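Local coordinates for EAL/GGDEF domain protein (Methylococcus capsulatus, PDB 3ICL), which is of uncharacterised function but adopts the alpha/beta fold of the GGDEF domain family, with helices packed around a central mixed sheet, at residues A[18-23]-A[85-90]; A[97-102]-A[123-128]; A[55-60]-A[74-79]. The protein carries 1 engineered substitution. One frame throughout, in Å; residues are numbered along the deposited sequence.

How the contacts relate
All three contacts set a helix against the same mixed sheet, each using a different helix. Contact 2 is the most thoroughly buried: only aliphatic groups and one backbone carbonyl meet there, over the inner strand 121-127. Contact 1 is also largely buried, but it lies towards the periphery, where a turn follows strand 81-86 and an asparagine amide joins the aliphatic packing. In contact 3, only partly buried, a leucine meets an arginine and a glycine carbonyl at the end of the edge strand 73-77, which neighbours strand 81-86. Contacts 1 and 2 touch, through Leu21 with Ser128 and Leu86 with Val98; contact 3 touches neither.

Contact 1: residues A[18-23]-A[85-90]; sequences LQALAA and LLNGAK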
ATOM      1  N   LEU A  18       4.741  -3.218  14.741  1.00 16.64           N
ATOM      2  CA  LEU A  18       5.606  -3.764  15.774  1.00 21.22           C
ATOM      3  C   LEU A  18       4.957  -4.987  16.416  1.00 20.81           C
ATOM      4  O   LEU A  18       5.614  -5.997  16.641  1.00 23.00           O
ATOM      5  CB  LEU A  18       5.903  -2.696  16.829  1.00 20.33           C
ATOM      6  CG  LEU A  18       6.764  -1.535  16.320  1.00 20.26           C
ATOM      7  CD1 LEU A  18       6.948  -0.497  17.419  1.00 17.28           C
ATOM      8  CD2 LEU A  18       8.111  -2.073  15.856  1.00 16.24           C
ATOM      9  N   GLN A  19       3.659  -4.902  16.680  1.00 19.21           N
ATOM     10  CA  GLN A  19       2.951  -6.011  17.305  1.00 28.89           C
ATOM     11  C   GLN A  19       2.857  -7.226  16.382  1.00 23.56           C
ATOM     12  O   GLN A  19       3.002  -8.365  16.826  1.00 23.72           O
ATOM     13  CB  GLN A  19       1.548  -5.579  17.735  1.00 32.91           C
ATOM     14  CG  GLN A  19       0.946  -6.500  18.788  1.00 52.41           C
ATOM     15  CD  GLN A  19       1.767  -6.521  20.071  1.00 52.14           C
ATOM     16  OE1 GLN A  19       1.930  -5.492  20.726  1.00 66.80           O
ATOM     17  NE2 GLN A  19       2.295  -7.688  20.428  1.00 38.21           N
ATOM     18  N   ALA A  20       2.618  -6.987  15.098  1.00 26.29           N
ATOM     19  CA  ALA A  20       2.520  -8.086  14.145  1.00 19.13           C
ATOM     20  C   ALA A  20       3.867  -8.800  14.003  1.00 17.41           C
ATOM     21  O   ALA A  20       3.919 -10.019  13.904  1.00 19.90           O
ATOM     22  CB  ALA A  20       2.050  -7.563  12.791  1.00 21.16           C
ATOM     23  N   LEU A  21       4.959  -8.040  13.993  1.00 20.44           N
ATOM     24  CA  LEU A  21       6.280  -8.637  13.863  1.00 18.45           C
ATOM     25  C   LEU A  21       6.615  -9.494  15.084  1.00 23.21           C
ATOM     26  O   LEU A  21       7.364 -10.461  14.989  1.00 24.93           O
ATOM     27  CB  LEU A  21       7.339  -7.545  13.670  1.00 18.15           C
ATOM     28  CG  LEU A  21       7.343  -6.893  12.284  1.00 17.08           C
ATOM     29  CD1 LEU A  21       8.230  -5.653  12.284  1.00 18.42           C
ATOM     30  CD2 LEU A  21       7.830  -7.913  11.246  1.00 13.56           C
ATOM     31  N   ALA A  22       6.048  -9.136  16.231  1.00 20.50           N
ATOM     32  CA  ALA A  22       6.287  -9.887  17.458  1.00 28.58           C
ATOM     33  C   ALA A  22       5.423 -11.148  17.473  1.00 28.08           C
ATOM     34  O   ALA A  22       5.832 -12.185  17.985  1.00 29.62           O
ATOM     35  CB  ALA A  22       5.969  -9.018  18.674  1.00 28.50           C
ATOM     36  N   ALA A  23       4.231 -11.048  16.893  1.00 30.00           N
ATOM     37  CA  ALA A  23       3.290 -12.163  16.850  1.00 28.36           C
ATOM     38  C   ALA A  23       3.539 -13.159  15.719  1.00 32.77           C
ATOM     39  O   ALA A  23       3.397 -14.372  15.908  1.00 31.39           O
ATOM     40  CB  ALA A  23       1.873 -11.625  16.749  1.00 28.26           C
ATOM     41  N   LEU A  85       0.060  -3.173   5.869  1.00 10.61           N
ATOM     42  CA  LEU A  85       0.538  -4.245   6.730  1.00 14.19           C
ATOM     43  C   LEU A  85      -0.359  -5.469   6.653  1.00 15.43           C
ATOM     44  O   LEU A  85      -1.553  -5.389   6.936  1.00 15.85           O
ATOM     45  CB  LEU A  85       0.602  -3.758   8.184  1.00 18.40           C
ATOM     46  CG  LEU A  85       0.667  -4.801   9.305  1.00 21.35           C
ATOM     47  CD1 LEU A  85       1.882  -5.713   9.137  1.00 22.60           C
ATOM     48  CD2 LEU A  85       0.722  -4.075  10.645  1.00 24.83           C
ATOM     49  N   LEU A  86       0.218  -6.597   6.251  1.00 16.45           N
ATOM     50  CA  LEU A  86      -0.525  -7.847   6.190  1.00 20.32           C
ATOM     51  C   LEU A  86      -0.157  -8.575   7.482  1.00 22.43           C
ATOM     52  O   LEU A  86       0.944  -9.099   7.634  1.00 22.99           O
ATOM     53  CB  LEU A  86      -0.125  -8.659   4.955  1.00 17.54           C
ATOM     54  CG  LEU A  86      -0.339  -7.930   3.622  1.00 18.32           C
ATOM     55  CD1 LEU A  86      -0.090  -8.898   2.485  1.00 16.76           C
ATOM     56  CD2 LEU A  86      -1.757  -7.369   3.529  1.00 12.87           C
ATOM     57  N   ASN A  87      -1.101  -8.580   8.413  1.00 15.14           N
ATOM     58  CA  ASN A  87      -0.914  -9.169   9.737  1.00 21.31           C
ATOM     59  C   ASN A  87      -1.022 -10.693   9.721  1.00 20.17           C
ATOM     60  O   ASN A  87      -2.000 -11.261  10.213  1.00 22.12           O
ATOM     61  CB  ASN A  87      -1.958  -8.547  10.672  1.00 20.45           C
ATOM     62  CG  ASN A  87      -1.710  -8.860  12.128  1.00 33.98           C
ATOM     63  OD1 ASN A  87      -0.601  -9.222  12.521  1.00 33.43           O
ATOM     64  ND2 ASN A  87      -2.744  -8.701  12.945  1.00 41.01           N
ATOM     65  N   GLY A  88       0.002 -11.345   9.172  1.00 18.11           N
ATOM     66  CA  GLY A  88      -0.003 -12.792   9.049  1.00 23.19           C
ATOM     67  C   GLY A  88      -0.560 -13.063   7.665  1.00 22.33           C
ATOM     68  O   GLY A  88      -1.774 -13.099   7.475  1.00 21.09           O
ATOM     69  N   ALA A  89       0.328 -13.257   6.695  1.00 22.02           N
ATOM     70  CA  ALA A  89      -0.076 -13.450   5.305  1.00 19.41           C
ATOM     71  C   ALA A  89      -0.221 -14.881   4.804  1.00 22.07           C
ATOM     72  O   ALA A  89      -0.050 -15.139   3.613  1.00 18.09           O
ATOM     73  CB  ALA A  89       0.884 -12.690   4.396  1.00 16.19           C
ATOM     74  N   LYS A  90      -0.548 -15.810   5.691  1.00 21.01           N
ATOM     75  CA  LYS A  90      -0.713 -17.193   5.269  1.00 23.21           C
ATOM     76  C   LYS A  90      -1.721 -17.286   4.126  1.00 25.78           C
ATOM     77  O   LYS A  90      -2.759 -16.618   4.133  1.00 21.26           O
ATOM     78  CB  LYS A  90      -1.182 -18.062   6.438  1.00 27.68           C
ATOM     79  CG  LYS A  90      -1.343 -19.537   6.073  1.00 29.96           C
ATOM     80  CD  LYS A  90      -1.616 -20.395   7.303  1.00 35.39           C
ATOM     81  CE  LYS A  90      -1.530 -21.883   6.967  1.00 45.83           C
ATOM     82  NZ  LYS A  90      -1.635 -22.752   8.175  1.00 51.44           N
TER
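Asn87, which meets Ala20 of helix 10-23, is the centre of an inverse gamma turn closed by the backbone bond from Gly88 N to Leu86 O (2.9 Å). The turn follows strand 81-86, and it brings the chain closest to the helix, with the CA atoms of Ala20 and Asn87 5.7 Å apart. Outside the two segments, Asp72 OD1 takes the Asn87 N-H and Arg69 NH2 donates to Gly88 O, so the bend is tied to the loop between helix 50-67 and strand 73-77.

Both contacts across the segments converge on the Ala20 methyl group. The amide oxygen of Asn87 comes up against it, OD1 lying a tight 3.1 Å from Ala20 CB, and it also reaches the helix backbone at Ala20 CA (3.7 Å). This placement follows from a chi1 of -169°, which swings CG away from the backbone N and out towards the helix; the amide nitrogen ND2 then lies on the far side of CG from the methyl. From a second direction, roughly at a right angle to the first, Leu85 CD1 approaches the same methyl at 4.1 Å. The body of Leu85 rests further back along the helix, on Phe13, Arg16 and Leu17. Leu86, next along the strand, points to the other face of the sheet, where it packs on Val98 of helix 96-106 as well as on Val32 and Leu34 of the neighbouring strand; the sheet is covered on both faces here.

The two segments bury just 114 Å² between them. With no hydrogen bond from segment to segment, their cohesion comes from van der Waals contact: the helix presents only a methyl group here, and that lets a polar turn come in close while its backbone groups find their partners elsewhere.

Contact 2: residues A[97-102]-A[123-128]; sequences LVAQKI and IGIAVS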
ATOM      1  N   LEU A  97      -1.040 -12.254  -3.654  1.00 13.03           N
ATOM      2  CA  LEU A  97      -2.462 -12.305  -3.972  1.00 14.01           C
ATOM      3  C   LEU A  97      -3.180 -11.060  -3.459  1.00 18.00           C
ATOM      4  O   LEU A  97      -4.210 -10.670  -3.999  1.00 18.71           O
ATOM      5  CB  LEU A  97      -3.108 -13.568  -3.384  1.00 15.17           C
ATOM      6  CG  LEU A  97      -2.582 -14.892  -3.951  1.00 20.56           C
ATOM      7  CD1 LEU A  97      -3.381 -16.058  -3.373  1.00 27.07           C
ATOM      8  CD2 LEU A  97      -2.692 -14.876  -5.476  1.00 15.97           C
ATOM      9  N   VAL A  98      -2.637 -10.434  -2.417  1.00 14.96           N
ATOM     10  CA  VAL A  98      -3.247  -9.224  -1.874  1.00 16.02           C
ATOM     11  C   VAL A  98      -2.898  -8.066  -2.806  1.00 16.62           C
ATOM     12  O   VAL A  98      -3.745  -7.242  -3.120  1.00 18.74           O
ATOM     13  CB  VAL A  98      -2.750  -8.927  -0.434  1.00 18.66           C
ATOM     14  CG1 VAL A  98      -3.295  -7.593   0.041  1.00 20.71           C
ATOM     15  CG2 VAL A  98      -3.206 -10.023   0.508  1.00 22.62           C
ATOM     16  N   ALA A  99      -1.653  -8.021  -3.267  1.00 14.61           N
ATOM     17  CA  ALA A  99      -1.219  -6.985  -4.186  1.00 13.94           C
ATOM     18  C   ALA A  99      -2.047  -7.053  -5.481  1.00 22.77           C
ATOM     19  O   ALA A  99      -2.378  -6.024  -6.076  1.00 21.27           O
ATOM     20  CB  ALA A  99       0.264  -7.168  -4.504  1.00 11.47           C
ATOM     21  N   GLN A 100      -2.368  -8.266  -5.924  1.00 18.00           N
ATOM     22  CA  GLN A 100      -3.154  -8.435  -7.141  1.00 16.18           C
ATOM     23  C   GLN A 100      -4.593  -7.955  -6.950  1.00 22.29           C
ATOM     24  O   GLN A 100      -5.187  -7.367  -7.857  1.00 20.65           O
ATOM     25  CB  GLN A 100      -3.130  -9.901  -7.580  1.00 15.57           C
ATOM     26  CG  GLN A 100      -1.810 -10.285  -8.237  1.00 21.81           C
ATOM     27  CD  GLN A 100      -1.624 -11.778  -8.376  1.00 18.64           C
ATOM     28  OE1 GLN A 100      -2.581 -12.551  -8.293  1.00 22.40           O
ATOM     29  NE2 GLN A 100      -0.389 -12.195  -8.601  1.00  9.58           N
ATOM     30  N   LYS A 101      -5.142  -8.187  -5.763  1.00 15.23           N
ATOM     31  CA  LYS A 101      -6.510  -7.769  -5.467  1.00 15.46           C
ATOM     32  C   LYS A 101      -6.579  -6.242  -5.363  1.00 18.76           C
ATOM     33  O   LYS A 101      -7.590  -5.625  -5.723  1.00 13.15           O
ATOM     34  CB  LYS A 101      -6.987  -8.419  -4.164  1.00 18.76           C
ATOM     35  CG  LYS A 101      -8.460  -8.208  -3.862  1.00 30.11           C
ATOM     36  CD  LYS A 101      -8.916  -9.067  -2.692  1.00 38.61           C
ATOM     37  CE  LYS A 101     -10.422  -8.978  -2.498  1.00 44.77           C
ATOM     38  NZ  LYS A 101     -10.896  -9.890  -1.422  1.00 45.40           N
ATOM     39  N   ILE A 102      -5.573  -5.638  -4.868  1.00 12.89           N
ATOM     40  CA  ILE A 102      -5.517  -4.182  -4.791  1.00 14.90           C
ATOM     41  C   ILE A 102      -5.448  -3.633  -6.206  1.00 19.25           C
ATOM     42  O   ILE A 102      -6.181  -2.707  -6.560  1.00 20.11           O
ATOM     43  CB  ILE A 102      -4.275  -3.679  -4.009  1.00 14.20           C
ATOM     44  CG1 ILE A 102      -4.352  -4.084  -2.532  1.00 17.14           C
ATOM     45  CG2 ILE A 102      -4.227  -2.150  -4.054  1.00 17.66           C
ATOM     46  CD1 ILE A 102      -3.105  -3.879  -1.746  1.00 26.81           C
ATOM     47  N   ILE A 123       3.533  -1.188  -6.701  1.00 12.16           N
ATOM     48  CA  ILE A 123       3.635  -1.760  -5.370  1.00 12.62           C
ATOM     49  C   ILE A 123       4.939  -2.508  -5.106  1.00 17.30           C
ATOM     50  O   ILE A 123       5.364  -3.346  -5.903  1.00 15.54           O
ATOM     51  CB  ILE A 123       2.474  -2.743  -5.113  1.00 13.18           C
ATOM     52  CG1 ILE A 123       1.131  -2.025  -5.295  1.00 18.66           C
ATOM     53  CG2 ILE A 123       2.597  -3.328  -3.708  1.00 14.40           C
ATOM     54  CD1 ILE A 123      -0.079  -2.932  -5.149  1.00 27.90           C
ATOM     55  N   GLY A 124       5.560  -2.199  -3.974  1.00 15.00           N
ATOM     56  CA  GLY A 124       6.782  -2.883  -3.586  1.00 14.79           C
ATOM     57  C   GLY A 124       6.428  -3.802  -2.431  1.00 13.96           C
ATOM     58  O   GLY A 124       5.647  -3.416  -1.557  1.00 17.27           O
ATOM     59  N   ILE A 125       7.000  -4.902  -2.369  1.00 13.75           N
ATOM     60  CA  ILE A 125       6.611  -5.825  -1.307  1.00 15.00           C
ATOM     61  C   ILE A 125       7.787  -6.323  -0.474  1.00 13.55           C
ATOM     62  O   ILE A 125       8.845  -6.675  -1.007  1.00 13.13           O
ATOM     63  CB  ILE A 125       5.868  -7.084  -1.851  1.00 16.54           C
ATOM     64  CG1 ILE A 125       4.514  -6.710  -2.466  1.00 18.36           C
ATOM     65  CG2 ILE A 125       5.614  -8.057  -0.709  1.00 11.70           C
ATOM     66  CD1 ILE A 125       3.855  -7.826  -3.243  1.00 28.46           C
ATOM     67  N   ALA A 126       7.760  -6.441   0.771  1.00 15.15           N
ATOM     68  CA  ALA A 126       8.854  -6.892   1.626  1.00 13.84           C
ATOM     69  C   ALA A 126       8.295  -7.937   2.581  1.00 16.95           C
ATOM     70  O   ALA A 126       7.307  -7.691   3.269  1.00 22.95           O
ATOM     71  CB  ALA A 126       9.436  -5.727   2.403  1.00 10.04           C
ATOM     72  N   VAL A 127       8.931  -9.103   2.615  1.00 17.28           N
ATOM     73  CA  VAL A 127       8.492 -10.199   3.473  1.00 18.11           C
ATOM     74  C   VAL A 127       9.440 -10.393   4.654  1.00 17.59           C
ATOM     75  O   VAL A 127      10.653 -10.472   4.478  1.00 22.65           O
ATOM     76  CB  VAL A 127       8.430 -11.532   2.685  1.00 21.32           C
ATOM     77  CG1 VAL A 127       7.797 -12.622   3.542  1.00 26.25           C
ATOM     78  CG2 VAL A 127       7.650 -11.338   1.392  1.00 26.51           C
ATOM     79  N   SER A 128       8.883 -10.466   5.856  1.00 15.43           N
ATOM     80  CA  SER A 128       9.694 -10.679   7.049  1.00 19.83           C
ATOM     81  C   SER A 128       9.902 -12.182   7.193  1.00 29.18           C
ATOM     82  O   SER A 128       8.969 -12.957   6.981  1.00 30.04           O
ATOM     83  CB  SER A 128       8.979 -10.146   8.292  1.00 24.54           C
ATOM     84  OG  SER A 128       9.793 -10.298   9.445  1.00 30.37           O
TER
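Ala99 of helix 96-106 projects its methyl group towards the notch between Ile123 and Ile125, two residues on the same face of strand 121-127. Helix and strand run nearly antiparallel, 162° between their directions, with their axes 10.2 Å apart. Because the helix residue is so small, the long isoleucines fill the space between the layers. Each carries CG1 beside its backbone N and continues fully extended, chi2 being 176° in Ile123 and 169° in Ile125, so that the CD1 methyl is the part that reaches the helix.

The two methyls come at Ala99 from well-separated directions: CB lies 3.9 Å from Ile125 CD1 and 4.3 Å from Ile123 CD1. Ile123 CD1 is itself lodged in a shallow hollow one helical turn long. Ala99 O borders it at 4.0 Å, and the branch methyl of the next residue on this face, Ile102 CG2, closes it at 4.4 Å. Around this interlock, Tyr157 of strand 156-159 packs on both strand isoleucines, while Ile102 spreads over Leu34 and Leu36 of strand 32-38 and reaches Ala67 of helix 50-67.

Side chain meets side chain here through methyl carbons alone. Holding the helix on the sheet in this way depends on complementary shape and on the hydrophobic effect, consistent with a place deep inside the domain.

Contact 3: residues A[55-60]-A[74-79]; sequences RLLRAT and VARIGG
The backbones of helix 50-67 and strand 73-77 stay well apart, 8.9 Å between the CA atoms of Leu57 and Arg76, and beyond the strand Gly78 and Gly79 turn the chain with positive phi angles, so that the Gly79 carbonyl comes back towards the helix. Leu57 bridges the gap. Its CD1 lies 3.7 Å from Gly79 O and 3.8 Å from Arg76 NH1, and CD2 comes within 3.9 Å of the same carbonyl oxygen. The leucine and arginine side chains cross at about a right angle.

Arg76 leaves the strand extended and then bends at chi3 (66°), which carries its guanidinium group round to the turn. There NH1 donates to Gly79 O over 2.9 Å, nearly straight at 160°, with the oxygen in the guanidinium plane and a lone pair facing the donor. The charge itself is paired with Asp2 through NE, while Phe41 of helix 41-48 packs on Leu57.

These glycines open the family's signature motif, at the hairpin between strands 73-77 and 81-86. The arginine clamps that turn from within its own strand, and Leu57 lays an apolar group beside the bonded pair, which may limit the access of water from the helix side, although the glycine turn itself is exposed.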
ATOM      1  N   ARG A  55     -10.274  13.780  -2.391  1.00 30.73           N
ATOM      2  CA  ARG A  55     -11.354  12.821  -2.589  1.00 35.48           C
ATOM      3  C   ARG A  55     -10.798  11.530  -3.182  1.00 27.76           C
ATOM      4  O   ARG A  55     -11.179  10.433  -2.769  1.00 25.41           O
ATOM      5  CB  ARG A  55     -12.425  13.397  -3.521  1.00 40.50           C
ATOM      6  CG  ARG A  55     -13.197  14.567  -2.936  1.00 50.81           C
ATOM      7  CD  ARG A  55     -14.332  14.968  -3.855  1.00 61.20           C
ATOM      8  NE  ARG A  55     -15.292  13.881  -4.024  1.00 65.08           N
ATOM      9  CZ  ARG A  55     -16.299  13.898  -4.891  1.00 71.15           C
ATOM     10  NH1 ARG A  55     -16.483  14.952  -5.676  1.00 77.03           N
ATOM     11  NH2 ARG A  55     -17.121  12.861  -4.974  1.00 67.79           N
ATOM     12  N   LEU A  56      -9.896  11.668  -4.148  1.00 23.57           N
ATOM     13  CA  LEU A  56      -9.281  10.510  -4.791  1.00 22.44           C
ATOM     14  C   LEU A  56      -8.492   9.680  -3.779  1.00 17.83           C
ATOM     15  O   LEU A  56      -8.598   8.453  -3.752  1.00 18.62           O
ATOM     16  CB  LEU A  56      -8.357  10.967  -5.928  1.00 23.99           C
ATOM     17  CG  LEU A  56      -7.539   9.906  -6.674  1.00 23.87           C
ATOM     18  CD1 LEU A  56      -8.439   8.788  -7.194  1.00 19.21           C
ATOM     19  CD2 LEU A  56      -6.799  10.572  -7.818  1.00 25.46           C
ATOM     20  N   LEU A  57      -7.703  10.353  -2.948  1.00 19.66           N
ATOM     21  CA  LEU A  57      -6.899   9.675  -1.935  1.00 19.17           C
ATOM     22  C   LEU A  57      -7.765   8.886  -0.963  1.00 19.08           C
ATOM     23  O   LEU A  57      -7.396   7.787  -0.544  1.00 16.34           O
ATOM     24  CB  LEU A  57      -6.058  10.688  -1.157  1.00 21.59           C
ATOM     25  CG  LEU A  57      -4.888  11.339  -1.908  1.00 23.54           C
ATOM     26  CD1 LEU A  57      -4.237  12.393  -1.016  1.00 22.28           C
ATOM     27  CD2 LEU A  57      -3.874  10.273  -2.317  1.00 18.06           C
ATOM     28  N   ARG A  58      -8.913   9.447  -0.599  1.00 22.69           N
ATOM     29  CA  ARG A  58      -9.821   8.782   0.329  1.00 24.88           C
ATOM     30  C   ARG A  58     -10.504   7.579  -0.328  1.00 22.10           C
ATOM     31  O   ARG A  58     -10.737   6.558   0.317  1.00 18.14           O
ATOM     32  CB  ARG A  58     -10.883   9.766   0.825  1.00 31.98           C
ATOM     33  CG  ARG A  58     -11.658   9.271   2.038  1.00 41.09           C
ATOM     34  CD  ARG A  58     -12.725  10.271   2.465  1.00 48.21           C
ATOM     35  NE  ARG A  58     -13.332   9.903   3.742  1.00 58.75           N
ATOM     36  CZ  ARG A  58     -12.745  10.051   4.926  1.00 61.77           C
ATOM     37  NH1 ARG A  58     -11.527  10.565   5.008  1.00 61.66           N
ATOM     38  NH2 ARG A  58     -13.378   9.682   6.032  1.00 65.66           N
ATOM     39  N   ALA A  59     -10.830   7.706  -1.610  1.00 26.42           N
ATOM     40  CA  ALA A  59     -11.479   6.617  -2.334  1.00 24.36           C
ATOM     41  C   ALA A  59     -10.469   5.497  -2.586  1.00 24.47           C
ATOM     42  O   ALA A  59     -10.833   4.327  -2.654  1.00 19.63           O
ATOM     43  CB  ALA A  59     -12.045   7.126  -3.660  1.00 30.39           C
ATOM     44  N   THR A  60      -9.201   5.865  -2.732  1.00 22.13           N
ATOM     45  CA  THR A  60      -8.142   4.883  -2.969  1.00 18.57           C
ATOM     46  C   THR A  60      -7.877   4.102  -1.683  1.00 16.66           C
ATOM     47  O   THR A  60      -7.712   2.884  -1.701  1.00 18.72           O
ATOM     48  CB  THR A  60      -6.841   5.579  -3.431  1.00 23.81           C
ATOM     49  OG1 THR A  60      -7.075   6.247  -4.677  1.00 22.93           O
ATOM     50  CG2 THR A  60      -5.722   4.562  -3.612  1.00 25.99           C
ATOM     51  N   VAL A  74      -3.803  -0.170   7.038  1.00 20.25           N
ATOM     52  CA  VAL A  74      -3.405   0.659   5.907  1.00 18.67           C
ATOM     53  C   VAL A  74      -3.234   2.088   6.412  1.00 20.35           C
ATOM     54  O   VAL A  74      -4.045   2.568   7.200  1.00 27.25           O
ATOM     55  CB  VAL A  74      -4.487   0.645   4.799  1.00 17.01           C
ATOM     56  CG1 VAL A  74      -4.043   1.488   3.626  1.00 22.05           C
ATOM     57  CG2 VAL A  74      -4.774  -0.783   4.364  1.00 13.99           C
ATOM     58  N   ALA A  75      -2.178   2.762   5.973  1.00 15.92           N
ATOM     59  CA  ALA A  75      -1.926   4.140   6.394  1.00 16.38           C
ATOM     60  C   ALA A  75      -1.230   4.914   5.278  1.00 17.20           C
ATOM     61  O   ALA A  75      -0.403   4.368   4.555  1.00 18.31           O
ATOM     62  CB  ALA A  75      -1.078   4.155   7.659  1.00 16.40           C
ATOM     63  N   ARG A  76      -1.561   6.195   5.153  1.00 14.05           N
ATOM     64  CA  ARG A  76      -0.996   7.047   4.114  1.00 15.22           C
ATOM     65  C   ARG A  76       0.361   7.618   4.518  1.00 18.50           C
ATOM     66  O   ARG A  76       0.637   7.803   5.704  1.00 18.56           O
ATOM     67  CB  ARG A  76      -1.973   8.192   3.811  1.00 13.76           C
ATOM     68  CG  ARG A  76      -1.608   9.058   2.608  1.00 21.93           C
ATOM     69  CD  ARG A  76      -2.799   9.917   2.183  1.00 23.80           C
ATOM     70  NE  ARG A  76      -3.166  10.906   3.194  1.00 23.90           N
ATOM     71  CZ  ARG A  76      -2.819  12.189   3.145  1.00 26.91           C
ATOM     72  NH1 ARG A  76      -2.098  12.645   2.129  1.00 25.98           N
ATOM     73  NH2 ARG A  76      -3.190  13.018   4.111  1.00 30.70           N
ATOM     74  N   ILE A  77       1.209   7.884   3.533  1.00 18.02           N
ATOM     75  CA  ILE A  77       2.511   8.473   3.812  1.00 20.44           C
ATOM     76  C   ILE A  77       3.057   9.186   2.584  1.00 18.05           C
ATOM     77  O   ILE A  77       2.739   8.828   1.450  1.00 17.66           O
ATOM     78  CB  ILE A  77       3.532   7.406   4.307  1.00 16.23           C
ATOM     79  CG1 ILE A  77       4.780   8.104   4.865  1.00 15.11           C
ATOM     80  CG2 ILE A  77       3.918   6.462   3.172  1.00 10.52           C
ATOM     81  CD1 ILE A  77       5.782   7.155   5.493  1.00 26.32           C
ATOM     82  N   GLY A  78       3.866  10.215   2.815  1.00 15.95           N
ATOM     83  CA  GLY A  78       4.450  10.952   1.710  1.00 16.18           C
ATOM     84  C   GLY A  78       3.401  11.518   0.772  1.00 21.83           C
ATOM     85  O   GLY A  78       3.626  11.627  -0.433  1.00 20.05           O
ATOM     86  N   GLY A  79       2.242  11.867   1.321  1.00 22.91           N
ATOM     87  CA  GLY A  79       1.183  12.435   0.509  1.00 22.53           C
ATOM     88  C   GLY A  79       0.387  11.457  -0.337  1.00 24.24           C
ATOM     89  O   GLY A  79      -0.818  11.291  -0.124  1.00 22.52           O
TER